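Local coordinates for intramolecular trans-sialidase (PDB 3SLI), which catalyses intramolecular trans-sialylation as a sialidase-family enzyme, probably cleaving sialoside substrates to release 2,7-anhydro-Neu5Ac, the product bound in this crystal, at residues M34-T38 against K116-A120; N472-L477 against D544-T548. One frame throughout, in Å; residues are numbered along the deposited sequence.

Contact 1: residues M34-T38 against K116-A120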
loop_
_atom_site.group_PDB
_atom_site.type_symbol
_atom_site.label_atom_id
_atom_site.label_comp_id
_atom_site.label_asym_id
_atom_site.label_seq_id
_atom_site.Cartn_x
_atom_site.Cartn_y
_atom_site.Cartn_z
ATOM N N MET A 34 -17.120 -3.062 36.984
ATOM C CA MET A 34 -17.106 -4.130 35.979
ATOM C C MET A 34 -15.901 -5.059 36.057
ATOM O O MET A 34 -14.749 -4.610 36.087
ATOM C CB MET A 34 -17.184 -3.531 34.577
ATOM C CG MET A 34 -18.492 -2.838 34.292
ATOM S SD MET A 34 -18.475 -1.903 32.758
ATOM C CE MET A 34 -18.745 -3.216 31.553
ATOM N N THR A 35 -16.166 -6.359 36.081
ATOM C CA THR A 35 -15.109 -7.360 36.139
ATOM C C THR A 35 -14.715 -7.755 34.717
ATOM O O THR A 35 -13.670 -8.370 34.501
ATOM C CB THR A 35 -15.575 -8.612 36.909
ATOM O OG1 THR A 35 -16.782 -9.110 36.318
ATOM C CG2 THR A 35 -15.850 -8.260 38.361
ATOM N N GLN A 36 -15.585 -7.405 33.770
ATOM C CA GLN A 36 -15.410 -7.669 32.339
ATOM C C GLN A 36 -16.551 -6.934 31.636
ATOM O O GLN A 36 -17.266 -6.152 32.269
ATOM C CB GLN A 36 -15.532 -9.158 32.047
ATOM C CG GLN A 36 -16.913 -9.706 32.339
ATOM C CD GLN A 36 -17.228 -10.913 31.497
ATOM O OE1 GLN A 36 -16.328 -11.565 30.964
ATOM N NE2 GLN A 36 -18.515 -11.209 31.344
ATOM N N GLY A 37 -16.724 -7.163 30.336
ATOM C CA GLY A 37 -17.810 -6.501 29.638
ATOM C C GLY A 37 -17.539 -6.113 28.199
ATOM O O GLY A 37 -16.523 -6.492 27.618
ATOM N N THR A 38 -18.448 -5.327 27.634
ATOM C CA THR A 38 -18.334 -4.871 26.255
ATOM C C THR A 38 -18.822 -3.432 26.158
ATOM O O THR A 38 -19.827 -3.070 26.767
ATOM C CB THR A 38 -19.216 -5.727 25.297
ATOM O OG1 THR A 38 -18.961 -7.125 25.512
ATOM C CG2 THR A 38 -18.903 -5.388 23.840
ATOM N N LYS A 116 -14.066 -5.331 23.700
ATOM C CA LYS A 116 -14.588 -6.503 24.371
ATOM C C LYS A 116 -13.548 -6.981 25.393
ATOM O O LYS A 116 -12.386 -7.218 25.038
ATOM C CB LYS A 116 -14.866 -7.583 23.324
ATOM C CG LYS A 116 -15.169 -8.966 23.850
ATOM C CD LYS A 116 -15.279 -9.902 22.659
ATOM C CE LYS A 116 -15.431 -11.331 23.079
ATOM N NZ LYS A 116 -15.673 -12.180 21.880
ATOM N N ALA A 117 -13.952 -7.040 26.663
ATOM C CA ALA A 117 -13.086 -7.503 27.753
ATOM C C ALA A 117 -13.682 -8.836 28.206
ATOM O O ALA A 117 -14.651 -8.879 28.966
ATOM C CB ALA A 117 -13.069 -6.491 28.903
ATOM N N ASP A 118 -13.078 -9.912 27.718
ATOM C CA ASP A 118 -13.520 -11.282 27.948
ATOM C C ASP A 118 -12.764 -11.973 29.086
ATOM O O ASP A 118 -11.677 -12.521 28.874
ATOM C CB ASP A 118 -13.315 -12.039 26.627
ATOM C CG ASP A 118 -13.984 -13.398 26.588
ATOM O OD1 ASP A 118 -14.325 -13.972 27.644
ATOM O OD2 ASP A 118 -14.143 -13.903 25.456
ATOM N N ALA A 119 -13.373 -12.009 30.269
ATOM C CA ALA A 119 -12.754 -12.643 31.431
ATOM C C ALA A 119 -12.504 -14.136 31.232
ATOM O O ALA A 119 -11.416 -14.630 31.512
ATOM C CB ALA A 119 -13.601 -12.409 32.673
ATOM N N ALA A 120 -13.501 -14.844 30.712
ATOM C CA ALA A 120 -13.395 -16.286 30.484
ATOM C C ALA A 120 -12.218 -16.663 29.589
ATOM O O ALA A 120 -11.553 -17.674 29.813
ATOM C CB ALA A 120 -14.697 -16.822 29.889
HETATM O O HOH W 1 -16.120 -13.977 29.986
#
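Gly37 and Ala117 form an antiparallel hydrogen-bonded pair where strand 37-45 begins and strand 107-118 ends, at one end of two neighbouring inner strands of a sheet in the concanavalin-like N-terminal domain. Both backbone bonds of the pair are short and straight. Gly37 N gives its hydrogen to Ala117 O at 3.0 Å, and Ala117 N returns one to Gly37 O at 2.8 Å. The next pair, Thr38 with Lys116, is of the non-hydrogen-bonded kind.

Beyond the paired residues, the polar contact passes to a side chain. Gln36 projects toward the turn that follows strand 107-118, and Gln36 OE1 accepts a hydrogen bond from Ala119 N at 3.1 Å, with the donor in the carbonyl plane. CG sits between the backbone N and the carbonyl carbon (chi1 64°), and from there the extended chain carries the amide past Ala117 O to the turn. The Gln36 oxygen thus takes the place of a backbone carbonyl just beyond the end of the strand pairing. A water bridges this corner: it donates to Gln36 OE1 at 2.6 Å and to Asp118 OD1, and accepts from Ala120 N. The carboxylate of Asp118 also holds Asn121 through OD2.

Nonpolar contact is thin. The methyl of Ala119 lies against Gln36, 3.8 Å from its CB, while the buried methyl of Ala117 touches Phe143. On the sheet face of Thr38 and Lys116, both side chains rest on Leu187 of helix 184-191. Their polar ends reach the chain leading into that helix and its start: Thr38 OG1 hydrogen-bonds to Asn180 O and Leu182 N, and Lys116 NZ forms a salt bridge with Asp184. At the tightest approach of the aliphatic chain, Gln36 CB comes within 3.2 Å of Ala117 O.

Contact 2: residues N472-L477 against D544-T548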
loop_
_atom_site.group_PDB
_atom_site.type_symbol
_atom_site.label_atom_id
_atom_site.label_comp_id
_atom_site.label_asym_id
_atom_site.label_seq_id
_atom_site.Cartn_x
_atom_site.Cartn_y
_atom_site.Cartn_z
ATOM N N ASN A 472 4.954 10.799 -32.807
ATOM C CA ASN A 472 5.143 9.541 -32.081
ATOM C C ASN A 472 3.856 8.893 -31.567
ATOM O O ASN A 472 3.894 8.072 -30.642
ATOM C CB ASN A 472 6.137 9.735 -30.924
ATOM C CG ASN A 472 7.498 10.224 -31.398
ATOM O OD1 ASN A 472 7.831 11.406 -31.264
ATOM N ND2 ASN A 472 8.285 9.322 -31.963
ATOM N N ALA A 473 2.724 9.243 -32.167
ATOM C CA ALA A 473 1.446 8.668 -31.756
ATOM C C ALA A 473 1.522 7.141 -31.795
ATOM O O ALA A 473 2.027 6.563 -32.760
ATOM C CB ALA A 473 0.329 9.164 -32.664
ATOM N N GLY A 474 1.093 6.501 -30.710
ATOM C CA GLY A 474 1.106 5.051 -30.641
ATOM C C GLY A 474 2.231 4.469 -29.803
ATOM O O GLY A 474 2.204 3.283 -29.451
ATOM N N ARG A 475 3.238 5.286 -29.504
ATOM C CA ARG A 475 4.370 4.847 -28.702
ATOM C C ARG A 475 3.920 4.568 -27.262
ATOM O O ARG A 475 3.131 5.328 -26.692
ATOM C CB ARG A 475 5.467 5.924 -28.717
ATOM C CG ARG A 475 6.647 5.643 -27.800
ATOM C CD ARG A 475 7.755 6.679 -27.976
ATOM N NE ARG A 475 8.513 6.433 -29.200
ATOM C CZ ARG A 475 9.499 7.200 -29.658
ATOM N NH1 ARG A 475 9.868 8.291 -28.997
ATOM N NH2 ARG A 475 10.138 6.851 -30.769
ATOM N N LEU A 476 4.406 3.462 -26.707
ATOM C CA LEU A 476 4.107 3.038 -25.339
ATOM C C LEU A 476 5.288 3.436 -24.456
ATOM O O LEU A 476 6.436 3.205 -24.836
ATOM C CB LEU A 476 3.971 1.507 -25.292
ATOM C CG LEU A 476 2.638 0.778 -25.486
ATOM C CD1 LEU A 476 1.512 1.692 -25.921
ATOM C CD2 LEU A 476 2.838 -0.393 -26.423
ATOM N N LEU A 477 5.017 3.999 -23.280
ATOM C CA LEU A 477 6.088 4.395 -22.361
ATOM C C LEU A 477 5.815 3.974 -20.929
ATOM O O LEU A 477 4.688 4.094 -20.436
ATOM C CB LEU A 477 6.308 5.907 -22.370
ATOM C CG LEU A 477 6.690 6.591 -23.684
ATOM C CD1 LEU A 477 5.460 7.290 -24.261
ATOM C CD2 LEU A 477 7.811 7.602 -23.430
ATOM N N ASP A 544 10.214 15.228 -27.888
ATOM C CA ASP A 544 10.553 14.217 -28.884
ATOM C C ASP A 544 10.074 12.805 -28.529
ATOM O O ASP A 544 10.810 11.819 -28.682
ATOM C CB ASP A 544 12.061 14.232 -29.189
ATOM C CG ASP A 544 12.926 13.961 -27.962
ATOM O OD1 ASP A 544 12.391 13.758 -26.848
ATOM O OD2 ASP A 544 14.165 13.941 -28.120
ATOM N N GLY A 545 8.845 12.726 -28.029
ATOM C CA GLY A 545 8.260 11.446 -27.676
ATOM C C GLY A 545 8.949 10.684 -26.565
ATOM O O GLY A 545 8.882 9.456 -26.527
ATOM N N GLY A 546 9.614 11.403 -25.664
ATOM C CA GLY A 546 10.295 10.756 -24.554
ATOM C C GLY A 546 11.736 10.313 -24.768
ATOM O O GLY A 546 12.306 9.623 -23.913
ATOM N N GLU A 547 12.340 10.708 -25.887
ATOM C CA GLU A 547 13.724 10.328 -26.172
ATOM C C GLU A 547 14.737 11.159 -25.386
ATOM O O GLU A 547 15.791 10.657 -24.997
ATOM C CB GLU A 547 13.990 10.374 -27.677
ATOM C CG GLU A 547 13.168 9.324 -28.424
ATOM C CD GLU A 547 13.278 9.432 -29.928
ATOM O OE1 GLU A 547 14.407 9.633 -30.422
ATOM O OE2 GLU A 547 12.240 9.307 -30.614
ATOM N N THR A 548 14.414 12.425 -25.156
ATOM C CA THR A 548 15.269 13.312 -24.365
ATOM C C THR A 548 14.352 14.127 -23.453
ATOM O O THR A 548 13.199 14.415 -23.821
ATOM C CB THR A 548 16.151 14.258 -25.245
ATOM O OG1 THR A 548 15.323 15.157 -25.992
ATOM C CG2 THR A 548 17.025 13.450 -26.196
#
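Glu547 OE2 is gripped by both terminal nitrogens of Arg475, NH1 at 3.0 Å and NH2 at 3.2 Å, in an end-on salt bridge. The acid belongs to an Asp box, the Ser-X-Asp-X-Gly-X-Thr-Trp signature of sialidase propellers, which here runs from Ser542, at the end of strand 538-542, to Trp549. Arg475 closes a type II turn leading into strand 476-483 of another sheet, so the bridge ties two blade-like sheets together at their periphery.

The two grips differ: NH1 approaches the anti lone pair of OE2, whereas NH2 meets the oxygen from above the carboxylate plane. Guanidinium and carboxylate planes stand 53° apart. Arg475 NH1 also donates to Gly545 O at 2.9 Å; this carbonyl is approached from above its plane, yet lies within the guanidinium plane. The arginine chain runs out with CG anti to N (chi1 174°), and a bend at chi3 turns the guanidinium onto the box. NE forms a salt bridge with Asp494 and the guanidinium a cation-pi contact with Tyr492, which probably help to set its rotation. Asn472 ND2 lies over one guanidinium face, toward the rim.

Gly545, in the type I' turn Asp544-Glu547, packs against Asn472, its CA 3.6 Å from OD1. Beside it, Leu477 CD2 touches Gly545 O and Gly546 CA. The Asp box is cross-linked internally: Ser542 OG bonds with Gly546 N and Trp549 NE1 with Gly546 O, while Asp544 OD1 accepts Thr548 N at 3.0 Å and Asp544 OD2 takes the hydroxyl of Thr548 OG1 at 2.7 Å.

In the fold
Both contacts are partly buried and peripheral, on opposite sides of the chain's centre, with nearest atoms about 49 Å apart. Contact 1 lies in the lectin-like N-terminal domain and joins neighbouring strands of one sheet, whereas contact 2 lies in the propeller-type region and joins the turn and start of strand 476-483 to a loop between strands of another sheet. The chemistry follows: contact 1 rests on neutral backbone bonds, extended by a side-chain amide and a water, while contact 2 lacks strand pairing and is led by a salt bridge and a bond to one carbonyl, with Leu477 and Asn472 packing beside them. Glycine backbone serves each, as strand partner or turn.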